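Local coordinates for protein O-ureido-L-serine synthase (PDB 3X44) that makes O-ureido-L-serine from O-acetyl-L-serine and hydroxyurea with the help of pyridoxal 5'-phosphate, a step in the biosynthesis of the antibiotic D-cycloserine, at residues Asp9-Thr14 and Ser35-Gly40; Val99-Leu104 and Glu295-Thr300; Thr174-Thr179 and Val198-Pro203. The protein carries 1 engineered substitution. All blocks are in the same frame, centred on the assembly; numbering follows the deposited sequence.

Interaction 1. Residues Asp9-Thr14 and Ser35-Gly40; sequences DTIGRT and SFNPGG
With CG of N37 set beside its own backbone N (chi1 -83°), the carboxamide of N37 reaches across to the backbone of G12, while the CG1 branch of I11, also beside its backbone N (chi1 -75°), runs at about a right angle to the ring of P38. N37 OD1 accepts the G12 N-H at 2.8 Å; the bond is nearly straight (165° at the hydrogen), and the donor lies almost on the extension of the C=O bond. The methyl CG2 of T14 packs against the same amide, 3.9 Å from N37 OD1, and also meets CB of F36. P38 CG lies against both I11 CG1, at 3.6 Å, and T10 OG1, at 3.3 Å. T10 thus presents a hydroxyl already hydrogen-bonded to I7 O, whereas T14 presents its methyl, its own hydroxyl being bonded to E34 and K32. G12 has a backbone shape at which a CB would press on the preceding carbonyl. Beyond G12, R13 folds back so that its NH2 donates to D9 O at 2.9 Å, in the guanidinium plane, closing the 9-14 loop on itself. On the other side, N37 begins a type I turn closed by G40 N to N37 O, and F36 of a neighbouring subunit packs on T10 and P38. The chemistry is thus one direct hydrogen bond between the segments, from G12 N to N37 OD1, in mixed polar and apolar surroundings, with N37 ND2 held weakly by E34 OE2 and S41 O; it fixes the N-terminal loop to the turn that leads toward A43, the engineered site of the lysine that carries the cofactor.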
ATOM      1  N   ASP A   9       6.121  11.892  -5.182  1.00 19.21           N
ATOM      2  CA  ASP A   9       5.486  10.618  -5.505  1.00 22.46           C
ATOM      3  C   ASP A   9       4.702  10.072  -4.309  1.00 22.67           C
ATOM      4  O   ASP A   9       4.086   9.007  -4.389  1.00 21.73           O
ATOM      5  CB  ASP A   9       6.538   9.592  -5.961  1.00 22.57           C
ATOM      6  CG  ASP A   9       7.259  10.021  -7.232  1.00 23.54           C
ATOM      7  OD1 ASP A   9       6.650  10.742  -8.050  1.00 23.32           O
ATOM      8  OD2 ASP A   9       8.437   9.645  -7.413  1.00 24.12           O
ATOM      9  N   THR A  10       4.725  10.811  -3.202  1.00 21.36           N
ATOM     10  CA  THR A  10       4.004  10.403  -2.000  1.00 19.53           C
ATOM     11  C   THR A  10       2.732  11.217  -1.855  1.00 19.09           C
ATOM     12  O   THR A  10       2.015  11.094  -0.868  1.00 17.15           O
ATOM     13  CB  THR A  10       4.848  10.603  -0.726  1.00 19.06           C
ATOM     14  OG1 THR A  10       5.000  12.005  -0.467  1.00 18.60           O
ATOM     15  CG2 THR A  10       6.218   9.954  -0.886  1.00 18.98           C
ATOM     16  N   ILE A  11       2.459  12.060  -2.846  1.00 18.17           N
ATOM     17  CA  ILE A  11       1.261  12.883  -2.814  1.00 16.20           C
ATOM     18  C   ILE A  11       0.012  12.044  -3.108  1.00 18.76           C
ATOM     19  O   ILE A  11       0.006  11.207  -4.014  1.00 17.18           O
ATOM     20  CB  ILE A  11       1.365  14.049  -3.831  1.00 16.64           C
ATOM     21  CG1 ILE A  11       2.311  15.124  -3.282  1.00 18.23           C
ATOM     22  CG2 ILE A  11      -0.019  14.634  -4.111  1.00 14.96           C
ATOM     23  CD1 ILE A  11       2.644  16.235  -4.260  1.00 16.76           C
ATOM     24  N   GLY A  12      -1.040  12.270  -2.325  1.00 18.06           N
ATOM     25  CA  GLY A  12      -2.277  11.542  -2.516  1.00 16.07           C
ATOM     26  C   GLY A  12      -2.339  10.285  -1.673  1.00 17.11           C
ATOM     27  O   GLY A  12      -1.545  10.115  -0.747  1.00 15.33           O
ATOM     28  N   ARG A  13      -3.295   9.417  -1.995  1.00 16.75           N
ATOM     29  CA  ARG A  13      -3.496   8.161  -1.294  1.00 19.82           C
ATOM     30  C   ARG A  13      -3.511   8.352   0.220  1.00 18.70           C
ATOM     31  O   ARG A  13      -2.772   7.694   0.951  1.00 19.81           O
ATOM     32  CB  ARG A  13      -2.405   7.159  -1.694  1.00 22.36           C
ATOM     33  CG  ARG A  13      -2.536   6.674  -3.129  1.00 25.30           C
ATOM     34  CD  ARG A  13      -1.354   5.814  -3.545  1.00 29.55           C
ATOM     35  NE  ARG A  13      -0.083   6.356  -3.066  1.00 29.21           N
ATOM     36  CZ  ARG A  13       0.678   7.208  -3.746  1.00 30.56           C
ATOM     37  NH1 ARG A  13       0.304   7.628  -4.948  1.00 26.90           N
ATOM     38  NH2 ARG A  13       1.817   7.646  -3.219  1.00 32.31           N
ATOM     39  N   THR A  14      -4.361   9.255   0.685  1.00 18.84           N
ATOM     40  CA  THR A  14      -4.463   9.529   2.107  1.00 18.11           C
ATOM     41  C   THR A  14      -5.446   8.601   2.801  1.00 16.47           C
ATOM     42  O   THR A  14      -6.442   8.179   2.223  1.00 16.63           O
ATOM     43  CB  THR A  14      -4.900  10.970   2.361  1.00 19.09           C
ATOM     44  OG1 THR A  14      -6.150  11.210   1.705  1.00 19.02           O
ATOM     45  CG2 THR A  14      -3.860  11.932   1.822  1.00 21.40           C
ATOM     46  N   SER A  35      -3.693  15.610   5.804  1.00 20.65           N
ATOM     47  CA  SER A  35      -2.471  16.082   6.443  1.00 18.76           C
ATOM     48  C   SER A  35      -1.335  15.120   6.109  1.00 19.52           C
ATOM     49  O   SER A  35      -0.163  15.477   6.192  1.00 20.70           O
ATOM     50  CB  SER A  35      -2.657  16.154   7.962  1.00 15.18           C
ATOM     51  OG  SER A  35      -3.033  14.893   8.475  1.00 11.49           O
ATOM     52  N   PHE A  36      -1.695  13.896   5.724  1.00 19.79           N
ATOM     53  CA  PHE A  36      -0.715  12.873   5.380  1.00 20.09           C
ATOM     54  C   PHE A  36       0.051  13.188   4.086  1.00 20.72           C
ATOM     55  O   PHE A  36       1.013  12.492   3.736  1.00 19.22           O
ATOM     56  CB  PHE A  36      -1.398  11.503   5.266  1.00 19.06           C
ATOM     57  CG  PHE A  36      -1.645  10.830   6.600  1.00 21.08           C
ATOM     58  CD1 PHE A  36      -0.685   9.988   7.160  1.00 21.55           C
ATOM     59  CD2 PHE A  36      -2.841  11.031   7.284  1.00 17.15           C
ATOM     60  CE1 PHE A  36      -0.915   9.355   8.381  1.00 23.75           C
ATOM     61  CE2 PHE A  36      -3.081  10.405   8.506  1.00 20.96           C
ATOM     62  CZ  PHE A  36      -2.114   9.563   9.057  1.00 20.46           C
ATOM     63  N   ASN A  37      -0.380  14.220   3.365  1.00 17.74           N
ATOM     64  CA  ASN A  37       0.319  14.620   2.147  1.00 16.21           C
ATOM     65  C   ASN A  37       1.633  15.242   2.620  1.00 16.92           C
ATOM     66  O   ASN A  37       1.684  15.836   3.700  1.00 15.99           O
ATOM     67  CB  ASN A  37      -0.504  15.657   1.369  1.00 17.65           C
ATOM     68  CG  ASN A  37      -1.563  15.017   0.492  1.00 19.93           C
ATOM     69  OD1 ASN A  37      -1.290  14.054  -0.229  1.00 25.13           O
ATOM     70  ND2 ASN A  37      -2.781  15.541   0.553  1.00 22.79           N
ATOM     71  N   PRO A  38       2.704  15.137   1.812  1.00 17.99           N
ATOM     72  CA  PRO A  38       4.004  15.705   2.205  1.00 19.34           C
ATOM     73  C   PRO A  38       3.973  17.193   2.543  1.00 19.06           C
ATOM     74  O   PRO A  38       4.741  17.659   3.389  1.00 23.42           O
ATOM     75  CB  PRO A  38       4.919  15.401   1.012  1.00 19.31           C
ATOM     76  CG  PRO A  38       3.982  15.140  -0.141  1.00 19.35           C
ATOM     77  CD  PRO A  38       2.755  14.511   0.478  1.00 19.41           C
ATOM     78  N   GLY A  39       3.096  17.933   1.875  1.00 17.96           N
ATOM     79  CA  GLY A  39       2.962  19.354   2.136  1.00 19.56           C
ATOM     80  C   GLY A  39       2.112  19.643   3.370  1.00 20.47           C
ATOM     81  O   GLY A  39       2.052  20.783   3.833  1.00 23.30           O
ATOM     82  N   GLY A  40       1.456  18.614   3.904  1.00 21.00           N
ATOM     83  CA  GLY A  40       0.635  18.791   5.090  1.00 18.70           C
ATOM     84  C   GLY A  40      -0.822  19.131   4.827  1.00 18.77           C
ATOM     85  O   GLY A  40      -1.565  19.444   5.752  1.00 15.86           O
TER

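Interaction 2. Residues Val99-Leu104 and Glu295-Thr300; sequences VERRKL and ERYLST
The guanidinium of R101 presents its edge to Y297: NH2 donates in plane to Y297 OH at 3.1 Å, nearly straight at 167°, with the guanidinium and ring planes 77° apart. R101 NE is bonded to S71 O and R101 NH1 to S98 OG. The guanidinium of R296, by contrast, is covered over one face by the methyl CD1 of L104, which sits 3.4 Å from R296 NH2 as the two side chains cross at about a right angle. The third flat group, the carboxylate of E100, points into the turn formed by Y297 to T300. Its CB and CG lie against backbone atoms of R296, and the bend at chi2 swings both oxygens toward S299. OE1 accepts from S299 OG at 2.8 Å, on the syn side but 23° out of the carboxylate plane; OE2 uses its syn lone pair to take the S299 N-H, also at 2.8 Å. One serine therefore grips both oxygens, which should hold the carboxylate from rotating. V99 CG1 packs beside S299 OG at 3.8 Å. The phenol oxygen of Y297, besides receiving R101, is bonded to D292 and touches the cofactor methyl C2A of the bound aldimine. R296 in turn reaches N73, a pyridoxal phosphate-binding residue, and forms a salt bridge with E295 of a neighbouring subunit. In the fold, the contact joins the first turns of helix 99-107 to the loop after strand 285-290: L104 and R296 both lean on I76 of helix 73-85, and R101 packs on M93 of strand 88-94.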
ATOM      1  N   VAL A  99       0.592  33.126  10.413  1.00 18.55           N
ATOM      2  CA  VAL A  99       2.008  33.325  10.143  1.00 19.18           C
ATOM      3  C   VAL A  99       2.704  32.017   9.791  1.00 20.52           C
ATOM      4  O   VAL A  99       3.686  32.021   9.044  1.00 22.39           O
ATOM      5  CB  VAL A  99       2.722  34.023  11.340  1.00 20.58           C
ATOM      6  CG1 VAL A  99       2.639  33.159  12.605  1.00 18.13           C
ATOM      7  CG2 VAL A  99       4.172  34.313  10.978  1.00 20.25           C
ATOM      8  N   GLU A 100       2.181  30.901  10.302  1.00 19.54           N
ATOM      9  CA  GLU A 100       2.746  29.588  10.002  1.00 19.37           C
ATOM     10  C   GLU A 100       2.786  29.412   8.483  1.00 19.01           C
ATOM     11  O   GLU A 100       3.721  28.824   7.934  1.00 18.44           O
ATOM     12  CB  GLU A 100       1.894  28.476  10.630  1.00 19.84           C
ATOM     13  CG  GLU A 100       2.099  28.304  12.141  1.00 20.73           C
ATOM     14  CD  GLU A 100       1.036  29.034  12.957  1.00 21.15           C
ATOM     15  OE1 GLU A 100       0.440  29.991  12.424  1.00 18.13           O
ATOM     16  OE2 GLU A 100       0.798  28.655  14.127  1.00 19.77           O
ATOM     17  N   ARG A 101       1.757  29.923   7.814  1.00 17.37           N
ATOM     18  CA  ARG A 101       1.672  29.852   6.359  1.00 16.74           C
ATOM     19  C   ARG A 101       2.819  30.653   5.741  1.00 17.21           C
ATOM     20  O   ARG A 101       3.471  30.192   4.804  1.00 19.73           O
ATOM     21  CB  ARG A 101       0.340  30.422   5.880  1.00 16.43           C
ATOM     22  CG  ARG A 101      -0.846  29.488   6.030  1.00 14.05           C
ATOM     23  CD  ARG A 101      -2.143  30.283   6.138  1.00 13.61           C
ATOM     24  NE  ARG A 101      -3.291  29.462   5.773  1.00 15.61           N
ATOM     25  CZ  ARG A 101      -3.878  28.597   6.594  1.00 18.70           C
ATOM     26  NH1 ARG A 101      -3.425  28.443   7.833  1.00 20.20           N
ATOM     27  NH2 ARG A 101      -4.900  27.869   6.168  1.00 21.15           N
ATOM     28  N   ARG A 102       3.060  31.857   6.255  1.00 16.40           N
ATOM     29  CA  ARG A 102       4.152  32.678   5.731  1.00 19.86           C
ATOM     30  C   ARG A 102       5.495  31.964   5.910  1.00 18.79           C
ATOM     31  O   ARG A 102       6.333  31.942   5.007  1.00 19.01           O
ATOM     32  CB  ARG A 102       4.233  34.022   6.460  1.00 20.18           C
ATOM     33  CG  ARG A 102       3.070  34.978   6.229  1.00 18.30           C
ATOM     34  CD  ARG A 102       3.258  36.190   7.127  1.00 19.88           C
ATOM     35  NE  ARG A 102       2.041  36.978   7.275  1.00 20.00           N
ATOM     36  CZ  ARG A 102       2.016  38.239   7.692  1.00 20.20           C
ATOM     37  NH1 ARG A 102       0.858  38.878   7.795  1.00 20.31           N
ATOM     38  NH2 ARG A 102       3.143  38.861   8.006  1.00 20.64           N
ATOM     39  N   LYS A 103       5.695  31.382   7.084  1.00 18.43           N
ATOM     40  CA  LYS A 103       6.946  30.710   7.376  1.00 17.47           C
ATOM     41  C   LYS A 103       7.140  29.449   6.556  1.00 20.31           C
ATOM     42  O   LYS A 103       8.255  29.151   6.119  1.00 22.92           O
ATOM     43  CB  LYS A 103       7.028  30.379   8.868  1.00 21.54           C
ATOM     44  CG  LYS A 103       7.406  31.573   9.733  1.00 24.40           C
ATOM     45  CD  LYS A 103       7.514  31.186  11.198  1.00 25.73           C
ATOM     46  CE  LYS A 103       7.890  32.384  12.056  1.00 26.37           C
ATOM     47  NZ  LYS A 103       8.994  32.046  12.987  1.00 26.61           N
ATOM     48  N   LEU A 104       6.059  28.709   6.338  1.00 19.60           N
ATOM     49  CA  LEU A 104       6.152  27.477   5.571  1.00 19.13           C
ATOM     50  C   LEU A 104       6.508  27.782   4.124  1.00 19.08           C
ATOM     51  O   LEU A 104       7.358  27.117   3.527  1.00 20.67           O
ATOM     52  CB  LEU A 104       4.836  26.699   5.657  1.00 20.18           C
ATOM     53  CG  LEU A 104       4.714  25.801   6.896  1.00 23.75           C
ATOM     54  CD1 LEU A 104       3.533  24.852   6.739  1.00 26.39           C
ATOM     55  CD2 LEU A 104       5.994  25.008   7.079  1.00 24.03           C
ATOM     56  N   GLU A 295      -1.311  21.885  12.864  1.00 17.48           N
ATOM     57  CA  GLU A 295      -0.040  22.521  13.223  1.00 16.51           C
ATOM     58  C   GLU A 295       0.253  23.898  12.613  1.00 18.89           C
ATOM     59  O   GLU A 295       1.175  24.582  13.054  1.00 18.91           O
ATOM     60  CB  GLU A 295       1.130  21.572  12.934  1.00 17.61           C
ATOM     61  CG  GLU A 295       2.203  21.574  14.037  1.00 19.63           C
ATOM     62  CD  GLU A 295       3.148  20.379  13.971  1.00 21.83           C
ATOM     63  OE1 GLU A 295       4.315  20.521  14.392  1.00 21.55           O
ATOM     64  OE2 GLU A 295       2.729  19.298  13.500  1.00 24.23           O
ATOM     65  N   ARG A 296      -0.498  24.317  11.599  1.00 20.70           N
ATOM     66  CA  ARG A 296      -0.252  25.649  11.047  1.00 20.41           C
ATOM     67  C   ARG A 296      -1.295  26.632  11.579  1.00 20.20           C
ATOM     68  O   ARG A 296      -1.539  27.685  10.990  1.00 20.30           O
ATOM     69  CB  ARG A 296      -0.240  25.637   9.501  1.00 19.58           C
ATOM     70  CG  ARG A 296      -1.387  24.915   8.799  1.00 15.59           C
ATOM     71  CD  ARG A 296      -0.971  24.488   7.391  1.00 17.87           C
ATOM     72  NE  ARG A 296       0.205  23.615   7.408  1.00 14.87           N
ATOM     73  CZ  ARG A 296       0.582  22.826   6.400  1.00 17.26           C
ATOM     74  NH1 ARG A 296      -0.120  22.786   5.271  1.00 14.05           N
ATOM     75  NH2 ARG A 296       1.666  22.065   6.527  1.00 19.15           N
ATOM     76  N   TYR A 297      -1.881  26.288  12.725  1.00 19.03           N
ATOM     77  CA  TYR A 297      -2.907  27.104  13.358  1.00 19.89           C
ATOM     78  C   TYR A 297      -2.584  27.425  14.816  1.00 21.54           C
ATOM     79  O   TYR A 297      -3.428  27.941  15.549  1.00 22.39           O
ATOM     80  CB  TYR A 297      -4.255  26.381  13.282  1.00 18.39           C
ATOM     81  CG  TYR A 297      -4.719  26.144  11.865  1.00 20.17           C
ATOM     82  CD1 TYR A 297      -5.569  27.051  11.234  1.00 18.66           C
ATOM     83  CD2 TYR A 297      -4.284  25.030  11.149  1.00 16.82           C
ATOM     84  CE1 TYR A 297      -5.976  26.858   9.921  1.00 20.57           C
ATOM     85  CE2 TYR A 297      -4.683  24.831   9.842  1.00 19.35           C
ATOM     86  CZ  TYR A 297      -5.530  25.747   9.226  1.00 20.12           C
ATOM     87  OH  TYR A 297      -5.933  25.543   7.924  1.00 15.31           O
ATOM     88  N   LEU A 298      -1.357  27.120  15.229  1.00 21.16           N
ATOM     89  CA  LEU A 298      -0.928  27.371  16.595  1.00 22.17           C
ATOM     90  C   LEU A 298      -1.152  28.820  17.010  1.00 21.17           C
ATOM     91  O   LEU A 298      -1.449  29.100  18.170  1.00 21.32           O
ATOM     92  CB  LEU A 298       0.559  27.040  16.755  1.00 22.05           C
ATOM     93  CG  LEU A 298       1.010  25.580  16.804  1.00 26.06           C
ATOM     94  CD1 LEU A 298       2.276  25.490  17.635  1.00 23.63           C
ATOM     95  CD2 LEU A 298      -0.073  24.705  17.390  1.00 26.41           C
ATOM     96  N   SER A 299      -1.000  29.732  16.054  1.00 18.30           N
ATOM     97  CA  SER A 299      -1.152  31.160  16.302  1.00 17.38           C
ATOM     98  C   SER A 299      -2.554  31.676  16.024  1.00 19.16           C
ATOM     99  O   SER A 299      -2.783  32.881  16.050  1.00 24.58           O
ATOM    100  CB  SER A 299      -0.173  31.943  15.430  1.00 19.32           C
ATOM    101  OG  SER A 299      -0.621  31.972  14.081  1.00 18.20           O
ATOM    102  N   THR A 300      -3.488  30.780  15.750  1.00 19.86           N
ATOM    103  CA  THR A 300      -4.853  31.193  15.454  1.00 21.44           C
ATOM    104  C   THR A 300      -5.769  31.024  16.660  1.00 21.34           C
ATOM    105  O   THR A 300      -5.347  30.529  17.705  1.00 19.24           O
ATOM    106  CB  THR A 300      -5.414  30.382  14.285  1.00 21.85           C
ATOM    107  OG1 THR A 300      -5.668  29.039  14.716  1.00 21.97           O
ATOM    108  CG2 THR A 300      -4.407  30.365  13.125  1.00 20.64           C
TER

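Interaction 3. Residues Thr174-Thr179 and Val198-Pro203; sequences TGFGTT and VVALEP. With PUS ((E)-O-(carbamoylamino)-N-({3-hydroxy-2-methyl-5-[(phosphonooxy)methyl]pyridin-4-yl}methylidene)-L-serine), chain C.
Backbone hydrogen bonds join T174 to the neighbouring strand in parallel register with A200: T174 N donates to V199 O at 3.0 Å, and L201 N donates back to T174 O at 3.1 Å. Two CA-H...O contacts supplement them, from A200 CA to T174 O and from G175 CA to L201 O. After G175 the chains diverge, and a water spans the gap, accepting from F176 N and donating to L201 O at 2.6 Å; the same water lies over one face of the F176 ring, toward its rim. Among the side chains, F176 turns back to the strand because its CG sits between the backbone N and the carbonyl carbon (chi1 67°). A200 CB meets the ring edge, while the extended E202 crosses obliquely, with OE1 3.5 Å from F176 CZ and the carboxylate plane only 26° from that of the ring. Both E202 oxygens also accept backbone amides, of L209 and A210, at helix 208-211. The phosphate of the bound aldimine is held chiefly by backbone: G177 N donates to O3P at 2.8 Å almost perfectly straight (177°), T179 N reaches the same oxygen, and T178 grips O1P through both N and OG1, the hydroxyl at 2.6 Å. With helix 180-192 following directly, the positive end of the helix dipole at its N-terminus would probably add to the pull on the phosphate. A parallel strand followed by a glycine- and threonine-rich loop at a helix start is the phosphate-binding cup of type II pyridoxal phosphate enzymes, here formed by G177 to T181.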
ATOM      1  N   THR A 174     -17.927  18.376   2.645  1.00 17.55           N
ATOM      2  CA  THR A 174     -16.766  19.202   2.369  1.00 16.86           C
ATOM      3  C   THR A 174     -17.102  20.683   2.300  1.00 16.79           C
ATOM      4  O   THR A 174     -18.240  21.069   2.025  1.00 16.01           O
ATOM      5  CB  THR A 174     -16.111  18.814   1.021  1.00 17.76           C
ATOM      6  OG1 THR A 174     -15.013  19.701   0.748  1.00 16.74           O
ATOM      7  CG2 THR A 174     -17.129  18.925  -0.109  1.00 16.24           C
ATOM      8  N   GLY A 175     -16.103  21.510   2.570  1.00 14.62           N
ATOM      9  CA  GLY A 175     -16.292  22.942   2.457  1.00 15.45           C
ATOM     10  C   GLY A 175     -15.648  23.260   1.119  1.00 16.54           C
ATOM     11  O   GLY A 175     -15.387  22.343   0.331  1.00 15.23           O
ATOM     12  N   PHE A 176     -15.387  24.529   0.838  1.00 17.58           N
ATOM     13  CA  PHE A 176     -14.741  24.861  -0.418  1.00 18.20           C
ATOM     14  C   PHE A 176     -14.076  26.220  -0.464  1.00 19.64           C
ATOM     15  O   PHE A 176     -14.512  27.171   0.181  1.00 18.46           O
ATOM     16  CB  PHE A 176     -15.733  24.727  -1.582  1.00 20.42           C
ATOM     17  CG  PHE A 176     -16.843  25.736  -1.569  1.00 17.88           C
ATOM     18  CD1 PHE A 176     -16.630  27.031  -2.030  1.00 21.25           C
ATOM     19  CD2 PHE A 176     -18.121  25.377  -1.143  1.00 21.09           C
ATOM     20  CE1 PHE A 176     -17.671  27.955  -2.073  1.00 20.48           C
ATOM     21  CE2 PHE A 176     -19.177  26.295  -1.180  1.00 20.17           C
ATOM     22  CZ  PHE A 176     -18.951  27.586  -1.648  1.00 19.11           C
ATOM     23  N   GLY A 177     -12.979  26.273  -1.212  1.00 18.74           N
ATOM     24  CA  GLY A 177     -12.235  27.498  -1.421  1.00 17.73           C
ATOM     25  C   GLY A 177     -12.306  27.671  -2.931  1.00 19.38           C
ATOM     26  O   GLY A 177     -13.044  28.519  -3.434  1.00 19.82           O
ATOM     27  N   THR A 178     -11.557  26.846  -3.656  1.00 18.18           N
ATOM     28  CA  THR A 178     -11.584  26.888  -5.117  1.00 20.05           C
ATOM     29  C   THR A 178     -12.735  26.012  -5.628  1.00 19.88           C
ATOM     30  O   THR A 178     -13.185  26.159  -6.769  1.00 19.99           O
ATOM     31  CB  THR A 178     -10.271  26.350  -5.719  1.00 20.28           C
ATOM     32  OG1 THR A 178     -10.147  24.945  -5.441  1.00 21.33           O
ATOM     33  CG2 THR A 178      -9.080  27.090  -5.132  1.00 18.88           C
ATOM     34  N   THR A 179     -13.213  25.128  -4.750  1.00 17.80           N
ATOM     35  CA  THR A 179     -14.280  24.150  -5.028  1.00 17.48           C
ATOM     36  C   THR A 179     -13.754  22.989  -5.870  1.00 17.10           C
ATOM     37  O   THR A 179     -14.516  22.117  -6.291  1.00 16.97           O
ATOM     38  CB  THR A 179     -15.539  24.761  -5.731  1.00 16.84           C
ATOM     39  OG1 THR A 179     -15.352  24.790  -7.151  1.00 18.82           O
ATOM     40  CG2 THR A 179     -15.822  26.149  -5.208  1.00 17.11           C
ATOM     41  N   VAL A 198     -24.220  14.847  -1.520  1.00 19.18           N
ATOM     42  CA  VAL A 198     -23.060  15.720  -1.528  1.00 17.82           C
ATOM     43  C   VAL A 198     -23.396  16.990  -0.757  1.00 19.44           C
ATOM     44  O   VAL A 198     -24.195  17.815  -1.202  1.00 19.94           O
ATOM     45  CB  VAL A 198     -22.629  16.076  -2.974  1.00 19.13           C
ATOM     46  CG1 VAL A 198     -21.538  17.137  -2.947  1.00 17.75           C
ATOM     47  CG2 VAL A 198     -22.121  14.821  -3.687  1.00 19.21           C
ATOM     48  N   VAL A 199     -22.772  17.134   0.407  1.00 17.90           N
ATOM     49  CA  VAL A 199     -23.003  18.272   1.286  1.00 15.59           C
ATOM     50  C   VAL A 199     -21.862  19.280   1.254  1.00 17.30           C
ATOM     51  O   VAL A 199     -20.741  18.969   1.654  1.00 17.53           O
ATOM     52  CB  VAL A 199     -23.190  17.787   2.750  1.00 15.49           C
ATOM     53  CG1 VAL A 199     -23.474  18.961   3.667  1.00 13.60           C
ATOM     54  CG2 VAL A 199     -24.324  16.764   2.811  1.00 15.02           C
ATOM     55  N   ALA A 200     -22.157  20.492   0.794  1.00 19.92           N
ATOM     56  CA  ALA A 200     -21.147  21.553   0.729  1.00 22.08           C
ATOM     57  C   ALA A 200     -21.505  22.654   1.715  1.00 22.90           C
ATOM     58  O   ALA A 200     -22.592  23.223   1.655  1.00 21.96           O
ATOM     59  CB  ALA A 200     -21.060  22.129  -0.690  1.00 22.47           C
ATOM     60  N   LEU A 201     -20.595  22.949   2.633  1.00 20.71           N
ATOM     61  CA  LEU A 201     -20.863  23.986   3.613  1.00 22.97           C
ATOM     62  C   LEU A 201     -20.074  25.253   3.325  1.00 21.07           C
ATOM     63  O   LEU A 201     -19.068  25.226   2.616  1.00 21.40           O
ATOM     64  CB  LEU A 201     -20.529  23.480   5.022  1.00 23.43           C
ATOM     65  CG  LEU A 201     -19.086  23.026   5.253  1.00 26.28           C
ATOM     66  CD1 LEU A 201     -18.268  24.180   5.813  1.00 27.91           C
ATOM     67  CD2 LEU A 201     -19.071  21.848   6.214  1.00 26.90           C
ATOM     68  N   GLU A 202     -20.557  26.365   3.867  1.00 19.36           N
ATOM     69  CA  GLU A 202     -19.900  27.652   3.730  1.00 21.13           C
ATOM     70  C   GLU A 202     -19.872  28.233   5.140  1.00 24.33           C
ATOM     71  O   GLU A 202     -20.655  27.822   5.999  1.00 21.99           O
ATOM     72  CB  GLU A 202     -20.705  28.592   2.826  1.00 20.96           C
ATOM     73  CG  GLU A 202     -21.304  27.958   1.594  1.00 18.20           C
ATOM     74  CD  GLU A 202     -21.956  28.997   0.695  1.00 24.61           C
ATOM     75  OE1 GLU A 202     -21.215  29.734   0.008  1.00 23.43           O
ATOM     76  OE2 GLU A 202     -23.206  29.085   0.680  1.00 24.39           O
ATOM     77  N   PRO A 203     -18.952  29.173   5.407  1.00 23.71           N
ATOM     78  CA  PRO A 203     -18.914  29.752   6.754  1.00 24.74           C
ATOM     79  C   PRO A 203     -20.185  30.570   6.960  1.00 25.90           C
ATOM     80  O   PRO A 203     -20.687  31.189   6.016  1.00 28.34           O
ATOM     81  CB  PRO A 203     -17.656  30.629   6.748  1.00 23.50           C
ATOM     82  CG  PRO A 203     -16.865  30.190   5.528  1.00 25.78           C
ATOM     83  CD  PRO A 203     -17.901  29.725   4.535  1.00 25.30           C
TER
HETATM   84  N   PUS C 400      -7.002  26.398  -0.034  1.00 20.82           N
HETATM   85  CA  PUS C 400      -6.603  27.149  -1.292  1.00 22.23           C
HETATM   86  CB  PUS C 400      -7.722  28.154  -1.743  1.00 21.18           C
HETATM   87  OG  PUS C 400      -7.989  29.147  -0.652  1.00 24.28           O
HETATM   88  ND  PUS C 400      -8.383  30.426  -1.198  1.00 25.49           N
HETATM   89  CE  PUS C 400      -9.564  30.973  -0.832  1.00 24.50           C
HETATM   90  NZ2 PUS C 400     -10.532  30.203  -0.304  1.00 23.66           N
HETATM   91  OZ1 PUS C 400      -9.751  32.139  -0.979  1.00 25.91           O
HETATM   92  C   PUS C 400      -5.296  27.921  -1.014  1.00 22.51           C
HETATM   93  O   PUS C 400      -4.583  27.567  -0.116  1.00 22.53           O
HETATM   94  OT  PUS C 400      -4.991  28.871  -1.695  1.00 22.02           O
HETATM   95  C2  PUS C 400      -8.286  24.341   3.695  1.00 15.85           C
HETATM   96  C3  PUS C 400      -7.740  24.935   2.461  1.00 15.79           C
HETATM   97  C4  PUS C 400      -8.556  24.913   1.242  1.00 17.56           C
HETATM   98  C5  PUS C 400      -9.877  24.274   1.287  1.00 19.05           C
HETATM   99  C6  PUS C 400     -10.331  23.699   2.563  1.00 16.00           C
HETATM  100  C2A PUS C 400      -7.496  24.383   4.972  1.00 16.63           C
HETATM  101  C4A PUS C 400      -8.131  25.670   0.003  1.00 19.39           C
HETATM  102  C5A PUS C 400     -10.770  24.208   0.058  1.00 15.90           C
HETATM  103  N1  PUS C 400      -9.537  23.760   3.688  1.00 18.81           N
HETATM  104  O3  PUS C 400      -6.488  25.432   2.446  1.00 17.29           O
HETATM  105  O1P PUS C 400      -9.894  24.624  -2.834  1.00 16.14           O
HETATM  106  O2P PUS C 400     -10.422  22.338  -3.120  1.00 15.48           O
HETATM  107  O3P PUS C 400     -12.094  23.848  -2.365  1.00 17.15           O
HETATM  108  O4P PUS C 400     -10.257  23.227  -0.904  1.00 16.71           O
HETATM  109  P   PUS C 400     -10.670  23.516  -2.309  1.00 17.48           P
HETATM  110  O   HOH W   1     -16.731  26.298   2.551  1.00 15.99           O

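How the interactions relate
All three contacts are largely buried, yet they differ in surroundings. Interaction 3 pairs two strands of the six-stranded sheet, runs on into the phosphate loop and touches no other protein chain, whereas interactions 1 and 2 border the second subunit. Interactions 1 and 2 also touch each other, through a probable hydrogen bond from R296 NH2 to G39 O at 3.0 Å; interaction 3 stays apart, its nearest atoms about 12 Å from interaction 1 and about 11 Å from interaction 2. Chemistry follows place: strand pairing and backbone amides on phosphate in interaction 3, one amide-to-backbone bond with mixed packing between two loops, and charged groups where a helix meets a loop.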